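Local atomic coordinates of transcriptional regulator, MarR family (Silicibacter pomeroyi DSS-3, PDB entry 3CDH), a protein that probably binds DNA as a dimeric winged helix-turn-helix transcriptional regulator of the MarR family. Residues Glu26-Gln31 and Thr123-Ala128; Gln39-Pro44 and Glu112-Ser117; Arg47-Leu52 and Asp79-Arg84; Asp54-Met59 and Asp106-Ala111. One frame throughout, in Å; residues are numbered along the deposited sequence. Where two conformers were deposited one is given.

Contact 1: residues Glu26-Gln31 and Thr123-Ala128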
loop_
_atom_site.group_PDB
_atom_site.type_symbol
_atom_site.label_atom_id
_atom_site.label_comp_id
_atom_site.label_asym_id
_atom_site.label_seq_id
_atom_site.Cartn_x
_atom_site.Cartn_y
_atom_site.Cartn_z
ATOM N N GLU B 26 0.656 -5.446 1.022
ATOM C CA GLU B 26 0.508 -5.805 2.397
ATOM C C GLU B 26 1.066 -7.207 2.689
ATOM O O GLU B 26 1.914 -7.382 3.577
ATOM C CB GLU B 26 -0.955 -5.791 2.708
ATOM C CG GLU B 26 -1.332 -6.444 4.007
ATOM C CD GLU B 26 -1.930 -5.435 4.938
ATOM O OE1 GLU B 26 -1.323 -4.336 5.053
ATOM O OE2 GLU B 26 -3.017 -5.732 5.518
ATOM N N GLU B 27 0.590 -8.210 1.957
ATOM C CA GLU B 27 1.000 -9.583 2.243
ATOM C C GLU B 27 2.458 -9.826 1.932
ATOM O O GLU B 27 3.117 -10.607 2.607
ATOM C CB GLU B 27 0.126 -10.586 1.521
ATOM C CG GLU B 27 -1.206 -10.669 2.185
ATOM C CD GLU B 27 -2.144 -11.669 1.562
ATOM O OE1 GLU B 27 -1.688 -12.695 0.999
ATOM O OE2 GLU B 27 -3.368 -11.432 1.660
ATOM N N ALA B 28 2.979 -9.154 0.914
ATOM C CA ALA B 28 4.367 -9.369 0.558
ATOM C C ALA B 28 5.280 -8.772 1.625
ATOM O O ALA B 28 6.309 -9.381 1.953
ATOM C CB ALA B 28 4.675 -8.802 -0.819
ATOM N N SER B 29 4.891 -7.602 2.147
ATOM C CA SER B 29 5.651 -6.848 3.148
ATOM C C SER B 29 5.553 -7.434 4.554
ATOM O O SER B 29 6.419 -7.204 5.405
ATOM C CB SER B 29 5.144 -5.412 3.212
ATOM O OG SER B 29 5.775 -4.607 2.244
ATOM N N ALA B 30 4.479 -8.171 4.803
ATOM C CA ALA B 30 4.153 -8.616 6.163
ATOM C C ALA B 30 5.347 -9.247 6.891
ATOM O O ALA B 30 5.685 -8.836 8.015
ATOM C CB ALA B 30 2.920 -9.542 6.182
ATOM N N GLN B 31 6.012 -10.194 6.241
ATOM C CA GLN B 31 7.072 -10.908 6.935
ATOM C C GLN B 31 8.242 -9.993 7.274
ATOM O O GLN B 31 8.740 -9.991 8.391
ATOM C CB GLN B 31 7.528 -12.127 6.148
ATOM C CG GLN B 31 8.090 -13.277 6.996
ATOM C CD GLN B 31 8.859 -14.304 6.123
ATOM O OE1 GLN B 31 8.258 -15.266 5.592
ATOM N NE2 GLN B 31 10.187 -14.070 5.931
ATOM N N THR B 123 14.796 -12.274 -2.097
ATOM C CA THR B 123 15.273 -13.365 -2.933
ATOM C C THR B 123 14.490 -14.618 -2.617
ATOM O O THR B 123 14.149 -15.379 -3.528
ATOM C CB THR B 123 16.791 -13.624 -2.798
ATOM O OG1 THR B 123 17.485 -12.375 -2.796
ATOM C CG2 THR B 123 17.292 -14.463 -3.972
ATOM N N ARG B 124 14.192 -14.827 -1.341
ATOM C CA ARG B 124 13.371 -15.952 -0.944
ATOM C C ARG B 124 12.093 -15.909 -1.784
ATOM O O ARG B 124 11.729 -16.880 -2.465
ATOM C CB ARG B 124 13.026 -15.857 0.541
ATOM C CG ARG B 124 12.881 -17.198 1.279
ATOM C CD ARG B 124 13.990 -17.444 2.368
ATOM N NE ARG B 124 14.304 -16.282 3.232
ATOM C CZ ARG B 124 13.449 -15.618 4.037
ATOM N NH1 ARG B 124 13.887 -14.584 4.762
ATOM N NH2 ARG B 124 12.153 -15.958 4.111
ATOM N N LEU B 125 11.432 -14.764 -1.766
ATOM C CA LEU B 125 10.158 -14.633 -2.450
ATOM C C LEU B 125 10.260 -14.761 -3.990
ATOM O O LEU B 125 9.460 -15.455 -4.628
ATOM C CB LEU B 125 9.491 -13.331 -2.019
ATOM C CG LEU B 125 8.183 -12.916 -2.666
ATOM C CD1 LEU B 125 7.133 -14.004 -2.562
ATOM C CD2 LEU B 125 7.707 -11.671 -1.986
ATOM N N LEU B 126 11.251 -14.103 -4.585
ATOM C CA LEU B 126 11.417 -14.168 -6.030
ATOM C C LEU B 126 11.636 -15.586 -6.492
ATOM O O LEU B 126 11.160 -15.967 -7.562
ATOM C CB LEU B 126 12.563 -13.287 -6.506
ATOM C CG LEU B 126 12.282 -11.793 -6.482
ATOM C CD1 LEU B 126 13.547 -11.027 -6.779
ATOM C CD2 LEU B 126 11.176 -11.425 -7.462
ATOM N N SER B 127 12.374 -16.358 -5.692
ATOM C CA SER B 127 12.576 -17.776 -5.957
ATOM C C SER B 127 11.214 -18.452 -6.052
ATOM O O SER B 127 10.875 -19.051 -7.070
ATOM C CB SER B 127 13.420 -18.427 -4.858
ATOM O OG SER B 127 13.521 -19.830 -5.054
ATOM N N ALA B 128 10.422 -18.312 -4.996
ATOM C CA ALA B 128 9.114 -18.935 -4.922
ATOM C C ALA B 128 8.256 -18.576 -6.133
ATOM O O ALA B 128 7.420 -19.371 -6.560
ATOM C CB ALA B 128 8.414 -18.545 -3.624
#

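Contact 2: residues Gln39-Pro44 and Glu112-Ser117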
loop_
_atom_site.group_PDB
_atom_site.type_symbol
_atom_site.label_atom_id
_atom_site.label_comp_id
_atom_site.label_asym_id
_atom_site.label_seq_id
_atom_site.Cartn_x
_atom_site.Cartn_y
_atom_site.Cartn_z
ATOM N N GLN B 39 12.970 -5.773 15.698
ATOM C CA GLN B 39 14.161 -4.936 15.831
ATOM C C GLN B 39 13.878 -3.636 16.587
ATOM O O GLN B 39 14.767 -2.800 16.714
ATOM C CB GLN B 39 14.692 -4.559 14.438
ATOM C CG GLN B 39 15.470 -5.620 13.685
ATOM C CD GLN B 39 16.970 -5.531 13.964
ATOM O OE1 GLN B 39 17.612 -4.495 13.702
ATOM N NE2 GLN B 39 17.542 -6.623 14.512
ATOM N N GLY B 40 12.649 -3.458 17.072
ATOM C CA GLY B 40 12.218 -2.209 17.714
ATOM C C GLY B 40 12.042 -0.979 16.815
ATOM O O GLY B 40 12.034 0.166 17.309
ATOM N N LEU B 41 11.910 -1.218 15.509
ATOM C CA LEU B 41 11.824 -0.167 14.513
ATOM C C LEU B 41 10.433 -0.026 13.895
ATOM O O LEU B 41 9.704 -1.020 13.749
ATOM C CB LEU B 41 12.809 -0.450 13.383
ATOM C CG LEU B 41 14.225 0.023 13.625
ATOM C CD1 LEU B 41 15.064 -0.352 12.434
ATOM C CD2 LEU B 41 14.217 1.518 13.813
ATOM N N ARG B 42 10.083 1.199 13.499
ATOM C CA ARG B 42 8.828 1.438 12.791
ATOM C C ARG B 42 9.052 1.392 11.277
ATOM O O ARG B 42 10.159 1.689 10.777
ATOM C CB ARG B 42 8.239 2.777 13.200
ATOM C CG ARG B 42 7.531 2.772 14.499
ATOM C CD ARG B 42 7.299 4.191 14.992
ATOM N NE ARG B 42 8.538 4.981 14.883
ATOM C CZ ARG B 42 8.624 6.311 15.045
ATOM N NH1 ARG B 42 9.814 6.918 14.922
ATOM N NH2 ARG B 42 7.529 7.032 15.329
ATOM N N VAL B 43 8.003 1.035 10.537
ATOM C CA VAL B 43 8.130 0.932 9.075
ATOM C C VAL B 43 8.674 2.211 8.428
ATOM O O VAL B 43 9.588 2.158 7.614
ATOM C CB VAL B 43 6.820 0.472 8.400
ATOM C CG1 VAL B 43 6.890 0.682 6.889
ATOM C CG2 VAL B 43 6.566 -0.973 8.719
ATOM N N PRO B 44 8.149 3.369 8.807
ATOM C CA PRO B 44 8.734 4.554 8.181
ATOM C C PRO B 44 10.223 4.703 8.486
ATOM O O PRO B 44 10.974 5.175 7.622
ATOM C CB PRO B 44 7.958 5.713 8.804
ATOM C CG PRO B 44 6.779 5.116 9.403
ATOM C CD PRO B 44 7.062 3.705 9.737
ATOM N N GLU B 112 22.697 -0.911 6.774
ATOM C CA GLU B 112 23.334 -1.945 5.996
ATOM C C GLU B 112 22.855 -3.317 6.384
ATOM O O GLU B 112 22.545 -4.128 5.517
ATOM C CB GLU B 112 24.830 -1.836 6.039
ATOM C CG GLU B 112 25.370 -1.199 4.784
ATOM C CD GLU B 112 26.636 -0.379 5.034
ATOM O OE1 GLU B 112 27.496 -0.765 5.882
ATOM O OE2 GLU B 112 26.768 0.671 4.364
ATOM N N SER B 113 22.728 -3.579 7.674
ATOM C CA SER B 113 22.321 -4.907 8.039
ATOM C C SER B 113 20.844 -5.149 7.728
ATOM O O SER B 113 20.468 -6.250 7.317
ATOM C CB SER B 113 22.715 -5.249 9.467
ATOM O OG SER B 113 21.712 -4.866 10.353
ATOM N N LEU B 114 20.016 -4.117 7.841
ATOM C CA LEU B 114 18.629 -4.240 7.408
ATOM C C LEU B 114 18.478 -4.453 5.910
ATOM O O LEU B 114 17.694 -5.293 5.477
ATOM C CB LEU B 114 17.836 -3.021 7.813
ATOM C CG LEU B 114 17.653 -2.957 9.311
ATOM C CD1 LEU B 114 16.912 -1.691 9.656
ATOM C CD2 LEU B 114 16.912 -4.186 9.790
ATOM N N VAL B 115 19.197 -3.685 5.104
ATOM C CA VAL B 115 19.079 -3.867 3.664
ATOM C C VAL B 115 19.515 -5.291 3.270
ATOM O O VAL B 115 18.874 -5.951 2.437
ATOM C CB VAL B 115 19.809 -2.757 2.880
ATOM C CG1 VAL B 115 19.909 -3.093 1.408
ATOM C CG2 VAL B 115 19.066 -1.426 3.063
ATOM N N ALA B 116 20.566 -5.787 3.914
ATOM C CA ALA B 116 20.943 -7.186 3.740
ATOM C C ALA B 116 19.745 -8.133 3.959
ATOM O O ALA B 116 19.387 -8.888 3.048
ATOM C CB ALA B 116 22.134 -7.553 4.633
ATOM N N SER B 117 19.109 -8.067 5.133
ATOM C CA SER B 117 17.901 -8.867 5.392
ATOM C C SER B 117 16.826 -8.664 4.353
ATOM O O SER B 117 16.260 -9.638 3.847
ATOM C CB SER B 117 17.291 -8.525 6.727
ATOM O OG SER B 117 18.013 -9.161 7.745
HETATM O O HOH W 1 19.466 -5.506 11.736
#

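Contact 3: residues Arg47-Leu52 and Asp79-Arg84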
loop_
_atom_site.group_PDB
_atom_site.type_symbol
_atom_site.label_atom_id
_atom_site.label_comp_id
_atom_site.label_asym_id
_atom_site.label_seq_id
_atom_site.Cartn_x
_atom_site.Cartn_y
_atom_site.Cartn_z
ATOM N N ARG B 47 12.207 2.662 6.128
ATOM C CA ARG B 47 12.190 3.189 4.781
ATOM C C ARG B 47 13.195 4.314 4.656
ATOM O O ARG B 47 13.922 4.390 3.652
ATOM C CB ARG B 47 10.803 3.652 4.386
ATOM C CG ARG B 47 9.864 2.496 4.238
ATOM C CD ARG B 47 8.474 2.932 3.902
ATOM N NE ARG B 47 7.631 1.786 3.568
ATOM C CZ ARG B 47 6.326 1.873 3.286
ATOM N NH1 ARG B 47 5.705 3.066 3.295
ATOM N NH2 ARG B 47 5.644 0.768 2.997
ATOM N N VAL B 48 13.267 5.176 5.671
ATOM C CA VAL B 48 14.266 6.229 5.641
ATOM C C VAL B 48 15.653 5.603 5.519
ATOM O O VAL B 48 16.457 6.040 4.671
ATOM C CB VAL B 48 14.217 7.124 6.853
ATOM C CG1 VAL B 48 15.570 7.838 7.037
ATOM C CG2 VAL B 48 13.095 8.109 6.696
ATOM N N LEU B 49 15.920 4.577 6.336
ATOM C CA LEU B 49 17.191 3.860 6.248
ATOM C C LEU B 49 17.397 3.225 4.886
ATOM O O LEU B 49 18.485 3.333 4.295
ATOM C CB LEU B 49 17.316 2.806 7.337
ATOM C CG LEU B 49 17.341 3.328 8.771
ATOM C CD1 LEU B 49 17.287 2.137 9.673
ATOM C CD2 LEU B 49 18.577 4.171 9.075
ATOM N N ALA B 50 16.360 2.576 4.369
ATOM C CA ALA B 50 16.465 1.996 3.038
ATOM C C ALA B 50 16.819 3.071 1.983
ATOM O O ALA B 50 17.697 2.848 1.125
ATOM C CB ALA B 50 15.214 1.242 2.691
ATOM N N CYS B 51 16.192 4.246 2.067
ATOM C CA CYS B 51 16.507 5.312 1.098
ATOM C C CYS B 51 17.884 5.887 1.232
ATOM O O CYS B 51 18.409 6.404 0.263
ATOM C CB CYS B 51 15.564 6.492 1.212
ATOM S SG CYS B 51 13.925 6.072 0.865
ATOM N N LEU B 52 18.450 5.860 2.434
ATOM C CA LEU B 52 19.717 6.554 2.645
ATOM C C LEU B 52 20.934 5.658 2.524
ATOM O O LEU B 52 22.045 6.152 2.527
ATOM C CB LEU B 52 19.733 7.324 3.965
ATOM C CG LEU B 52 18.776 8.503 4.101
ATOM C CD1 LEU B 52 18.917 9.043 5.473
ATOM C CD2 LEU B 52 19.069 9.592 3.110
ATOM N N ASP B 79 13.119 13.728 12.539
ATOM C CA ASP B 79 13.603 14.339 13.780
ATOM C C ASP B 79 13.878 13.324 14.876
ATOM O O ASP B 79 14.835 13.473 15.656
ATOM C CB ASP B 79 12.612 15.326 14.348
ATOM C CG ASP B 79 12.471 16.560 13.503
ATOM O OD1 ASP B 79 13.377 16.890 12.700
ATOM O OD2 ASP B 79 11.409 17.197 13.649
ATOM N N GLN B 80 13.029 12.310 14.958
ATOM C CA GLN B 80 13.174 11.314 16.020
ATOM C C GLN B 80 14.436 10.498 15.803
ATOM O O GLN B 80 15.160 10.221 16.754
ATOM C CB GLN B 80 11.962 10.397 16.085
ATOM C CG GLN B 80 10.745 11.095 16.545
ATOM C CD GLN B 80 9.530 10.199 16.488
ATOM O OE1 GLN B 80 9.327 9.447 15.516
ATOM N NE2 GLN B 80 8.716 10.250 17.548
HETATM N N MSE B 81 14.687 10.133 14.549
HETATM C CA MSE B 81 15.877 9.420 14.193
HETATM C C MSE B 81 17.124 10.266 14.437
HETATM O O MSE B 81 18.167 9.772 14.858
HETATM C CB MSE B 81 15.785 8.979 12.743
HETATM C CG MSE B 81 14.694 7.988 12.523
HETATM SE SE MSE B 81 14.489 7.532 10.626
HETATM C CE MSE B 81 15.968 6.313 10.401
ATOM N N ASP B 82 17.020 11.553 14.153
ATOM C CA ASP B 82 18.063 12.509 14.458
ATOM C C ASP B 82 18.343 12.448 15.951
ATOM O O ASP B 82 19.479 12.232 16.323
ATOM C CB ASP B 82 17.610 13.900 14.028
ATOM C CG ASP B 82 18.748 14.921 13.974
ATOM O OD1 ASP B 82 19.662 14.860 14.815
ATOM O OD2 ASP B 82 18.703 15.825 13.086
ATOM N N ALA B 83 17.332 12.589 16.807
ATOM C CA ALA B 83 17.560 12.604 18.261
ATOM C C ALA B 83 18.226 11.327 18.780
ATOM O O ALA B 83 18.879 11.302 19.848
ATOM C CB ALA B 83 16.269 12.795 18.985
ATOM N N ARG B 84 18.030 10.259 18.026
ATOM C CA ARG B 84 18.462 8.961 18.456
ATOM C C ARG B 84 19.877 8.755 17.952
ATOM O O ARG B 84 20.543 7.818 18.388
ATOM C CB ARG B 84 17.543 7.898 17.874
ATOM C CG ARG B 84 17.726 6.526 18.435
ATOM C CD ARG B 84 16.375 5.932 18.591
ATOM N NE ARG B 84 15.935 5.298 17.371
ATOM C CZ ARG B 84 14.845 5.610 16.691
ATOM N NH1 ARG B 84 14.005 6.579 17.073
ATOM N NH2 ARG B 84 14.612 4.925 15.586
#

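Contact 4: residues Asp54-Met59 and Asp106-Ala111. With SO4 (sulfate ion), chain I.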
loop_
_atom_site.group_PDB
_atom_site.type_symbol
_atom_site.label_atom_id
_atom_site.label_comp_id
_atom_site.label_asym_id
_atom_site.label_seq_id
_atom_site.Cartn_x
_atom_site.Cartn_y
_atom_site.Cartn_z
ATOM N N ASP B 54 22.207 3.856 -0.088
ATOM C CA ASP B 54 23.059 4.193 -1.251
ATOM C C ASP B 54 23.410 5.651 -1.296
ATOM O O ASP B 54 24.566 5.981 -1.475
ATOM C CB ASP B 54 22.437 3.909 -2.609
ATOM C CG ASP B 54 21.623 2.681 -2.626
ATOM O OD1 ASP B 54 22.147 1.601 -3.015
ATOM O OD2 ASP B 54 20.447 2.818 -2.249
ATOM N N ASN B 55 22.422 6.521 -1.173
ATOM C CA ASN B 55 22.619 7.939 -1.333
ATOM C C ASN B 55 23.405 8.561 -0.177
ATOM O O ASN B 55 23.387 8.070 0.937
ATOM C CB ASN B 55 21.260 8.597 -1.496
ATOM C CG ASN B 55 20.334 7.809 -2.445
ATOM O OD1 ASN B 55 19.852 6.709 -2.122
ATOM N ND2 ASN B 55 20.084 8.377 -3.626
ATOM N N ASP B 56 24.127 9.636 -0.445
ATOM C CA ASP B 56 24.884 10.290 0.614
ATOM C C ASP B 56 24.036 11.235 1.426
ATOM O O ASP B 56 24.290 11.419 2.604
ATOM C CB ASP B 56 26.054 11.082 0.038
ATOM C CG ASP B 56 27.285 10.227 -0.177
ATOM O OD1 ASP B 56 27.541 9.321 0.667
ATOM O OD2 ASP B 56 27.999 10.475 -1.183
ATOM N N ALA B 57 23.053 11.855 0.788
ATOM C CA ALA B 57 22.274 12.908 1.400
ATOM C C ALA B 57 20.995 13.080 0.604
ATOM O O ALA B 57 21.012 12.979 -0.608
ATOM C CB ALA B 57 23.061 14.194 1.425
HETATM N N MSE B 58 19.877 13.301 1.284
HETATM C CA MSE B 58 18.608 13.509 0.622
HETATM C C MSE B 58 17.832 14.619 1.267
HETATM O O MSE B 58 17.971 14.868 2.467
HETATM C CB MSE B 58 17.768 12.270 0.694
HETATM C CG MSE B 58 17.790 11.462 -0.518
HETATM SE SE MSE B 58 16.194 10.321 -0.608
HETATM C CE MSE B 58 17.055 8.930 -1.706
HETATM N N MSE B 59 17.001 15.264 0.461
HETATM C CA MSE B 59 16.111 16.302 0.920
HETATM C C MSE B 59 14.977 15.598 1.583
HETATM O O MSE B 59 14.575 14.526 1.142
HETATM C CB MSE B 59 15.576 17.083 -0.259
HETATM C CG MSE B 59 16.625 17.760 -1.097
HETATM SE SE MSE B 59 15.733 18.772 -2.509
HETATM C CE MSE B 59 15.861 17.607 -4.075
ATOM N N ASP B 106 26.447 5.033 12.841
ATOM C CA ASP B 106 25.537 4.063 13.431
ATOM C C ASP B 106 24.371 3.836 12.483
ATOM O O ASP B 106 24.009 2.686 12.202
ATOM C CB ASP B 106 25.061 4.524 14.818
ATOM C CG ASP B 106 26.218 4.667 15.819
ATOM O OD1 ASP B 106 27.092 3.766 15.899
ATOM O OD2 ASP B 106 26.247 5.690 16.526
ATOM N N GLY B 107 23.840 4.931 11.944
ATOM C CA GLY B 107 22.742 4.862 11.003
ATOM C C GLY B 107 23.110 3.968 9.849
ATOM O O GLY B 107 22.327 3.101 9.444
ATOM N N ARG B 108 24.326 4.155 9.344
ATOM C CA ARG B 108 24.772 3.447 8.162
ATOM C C ARG B 108 24.980 1.966 8.461
ATOM O O ARG B 108 24.694 1.103 7.622
ATOM C CB ARG B 108 26.026 4.118 7.604
ATOM C CG ARG B 108 26.483 3.657 6.228
ATOM C CD ARG B 108 27.471 4.668 5.592
ATOM N NE ARG B 108 26.834 5.809 4.897
ATOM C CZ ARG B 108 25.957 5.707 3.878
ATOM N NH1 ARG B 108 25.555 4.509 3.432
ATOM N NH2 ARG B 108 25.445 6.807 3.306
ATOM N N ALA B 109 25.433 1.655 9.664
ATOM C CA ALA B 109 25.637 0.248 10.025
ATOM C C ALA B 109 24.294 -0.481 10.053
ATOM O O ALA B 109 24.166 -1.607 9.550
ATOM C CB ALA B 109 26.342 0.119 11.369
ATOM N N LEU B 110 23.300 0.186 10.644
ATOM C CA LEU B 110 22.014 -0.408 10.870
ATOM C C LEU B 110 21.323 -0.599 9.527
ATOM O O LEU B 110 20.839 -1.697 9.221
ATOM C CB LEU B 110 21.201 0.478 11.781
ATOM C CG LEU B 110 19.764 0.035 12.060
ATOM C CD1 LEU B 110 19.690 -1.435 12.510
ATOM C CD2 LEU B 110 19.079 0.968 13.077
ATOM N N ALA B 111 21.312 0.459 8.719
ATOM C CA ALA B 111 20.762 0.392 7.378
ATOM C C ALA B 111 21.390 -0.740 6.614
ATOM O O ALA B 111 20.701 -1.476 5.902
ATOM C CB ALA B 111 20.980 1.689 6.644
HETATM S S SO4 I . 17.896 14.797 -3.118
HETATM O O1 SO4 I . 18.753 15.996 -3.139
HETATM O O2 SO4 I . 18.641 13.549 -3.269
HETATM O O3 SO4 I . 17.181 14.750 -1.853
HETATM O O4 SO4 I . 16.913 14.831 -4.200
#

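Contact 1: residues Glu26-Gln31 and Thr123-Ala128
Leu125 lays the CD2 branch of its side chain against Ala28, the two meeting at 4.3 Å between Leu125 CD2 and Ala28 CB. The closest CA atoms belong to the same pair, with 8.4 Å between Ala28 CA and Leu125 CA, so helix 17-38 and helix 105-130 approach each other here over a methyl group and one leucine branch. CG of Leu125 stands anti to the backbone N (chi1 176°), which carries the isobutyl group across to the other helix.

One turn on from Ala28, Gln31 reaches over to Arg124. Their chains cross at about a right angle, yet the two flat ends lie nearly in one plane, 5° apart, with the amide at the edge of the guanidinium. As modelled, Gln31 NE2 is 3.3 Å from Arg124 NH2, but the orientation of the amide is uncertain, so no claim rests on which of its atoms faces Arg124. This polar pair is exposed at the surface, while Ala28 and Leu125 are only partly so.

Ala28 also packs on Leu21 of the second subunit, and its neighbour Glu27 lies on Leu145 of that subunit. On the other helix, Leu126 turns to Ile137 and Lys138 of helix 137-147. Such packing is as expected of the helical dimerisation region of MarR proteins, built from N- and C-terminal helices.

Contact 2: residues Gln39-Pro44 and Glu112-Ser117
Leu41 and Leu114 point at each other tip to tip, their CD1 methyls meeting at 3.6 Å from Leu41 CD1 to Leu114 CD1. Both leucines keep CG anti to the carbonyl carbon, and in Leu114 this torsion (chi1 -69°) aims the branched end from helix 105-130 at the turn that joins helix 17-38 to helix 43-54. The other branch of Leu114 goes to Gln39. That side chain runs past Leu114 in the opposite direction, bent at chi2, and brings Gln39 OE1 to 4.0 Å from Leu114 CD2, a plain packing contact beside the apolar one.

The polar end of Gln39 has a further link. A water lies 2.7 Å from Ser113 OG and forms a weak bond to Gln39, donating to OE1 over 2.9 Å. Ser113 OG is also weakly bonded to Leu110 O in its own helix. The bridge is described for one of two deposited conformers of Gln39 and is to that extent doubtful.

The turn has a well-defined shape: Gly40, at positive phi, closes helix 17-38 in a Schellman motif, and Arg42 takes the N-cap position of the next helix. Leu41 sits between them, also touching Ile36 and Arg84, while Leu114 continues inward onto Trp46 and Leu49. The join is thus chiefly apolar where Leu114 is buried, dispersion between leucine methyls doing the work, with a water bridge, weak on the Gln39 side, at its solvent-facing edge.

Contact 3: residues Arg47-Leu52 and Asp79-Arg84
Helix 43-54 and helix 71-84 face each other with Val48 and Met81 as the nearest pair, 9.3 Å between Val48 CA and Met81 CA, a gap bridged by side chains alone. Met81, a selenomethionine in the crystal, does most of the bridging. It runs straight through chi2 and then bends at the last torsion (chi3 78°), which places CE against both Leu49 and Val48, with SE against Val48. Val48 meets it tip to tip: Val48 CG1 is 3.7 Å from Met81 CE, and Val48 CB lies 3.8 Å from Met81 SE. Leu49 comes in obliquely, with Leu49 CD2 at 3.6 Å from Met81 CE.

All three residues are buried and the contact is wholly apolar. Val48 goes on to Leu63 of helix 60-67, and Leu49 to Leu103 of strand 100-103 and Leu110 of helix 105-130, so the residues Met81 touches belong to a larger apolar core. Helices 60-67 and 71-84 form the helix-turn-helix, the second being the recognition helix by analogy with the family, and this packing of helix 43-54 against helix 71-84 is characteristic of the winged-helix DNA-binding domain.

Contact 4: residues Asp54-Met59 and Asp106-Ala111
In the winged-helix domain, the loop leading from helix 43-54 into the small antiparallel sheet is met from the side by Arg108 of helix 105-130, which reaches Asn55 and approaches Asp56. CG of Arg108 lies anti to the backbone N (chi1 -169°) and the chain bends at chi3, so that the guanidinium is delivered to the loop backbone. Arg108 NH2 makes a weak hydrogen bond to Asn55 O, 3.4 Å long with an angle of 143° at the hydrogen; the oxygen sits at the guanidinium edge, in its plane. The other terminal nitrogen, NH1, is bonded to Val53 O, and one arginine thus has a carbonyl partner at each terminal nitrogen, the one at Asn55 weak.

Asp56 adds charge without a direct bond. Asp56 OD1 is 4.2 Å from Arg108 NH2 and well out of the guanidinium plane, too far for a salt bridge, though the opposite charges probably attract. At strand 58-59, where the loop ends, a sulfate, probably from the crystallisation liquor, lies by the backbone N of Met59; the modelled spacing is too short to be trusted.

Around this surface contact, Arg108 rests its chain on Leu103 of strand 100-103, and Met58 of strand 58-59 is buried against helix 60-67 through Leu63 and Leu66. Asp54 bonds to the backbone N of Phe12 of the second subunit, and Ala111 packs back on Leu49 and Val53 of helix 43-54.

Contact 3 is buried and wholly apolar; contact 2 is partly buried and mixes leucine methyls with a water bridge. Contacts 1 and 4 lie at the surface: in contact 1 an arginine lies beside a glutamine, next to an alanine-leucine touch, and in contact 4 an arginine weakly bonds a backbone carbonyl. Helix 105-130 serves contacts 4, 2 and 1 in chain order, running from the winged-helix domain to the dimerisation region. Contacts 1 and 4 fall on opposite sides of the chain's centre. Contacts 2, 3 and 4 touch one another: Leu114 packs on Leu49, Leu41 on Leu110, and Leu52 on Met58. All four have residues within reach of the second subunit, contact 2 through Val115 alone.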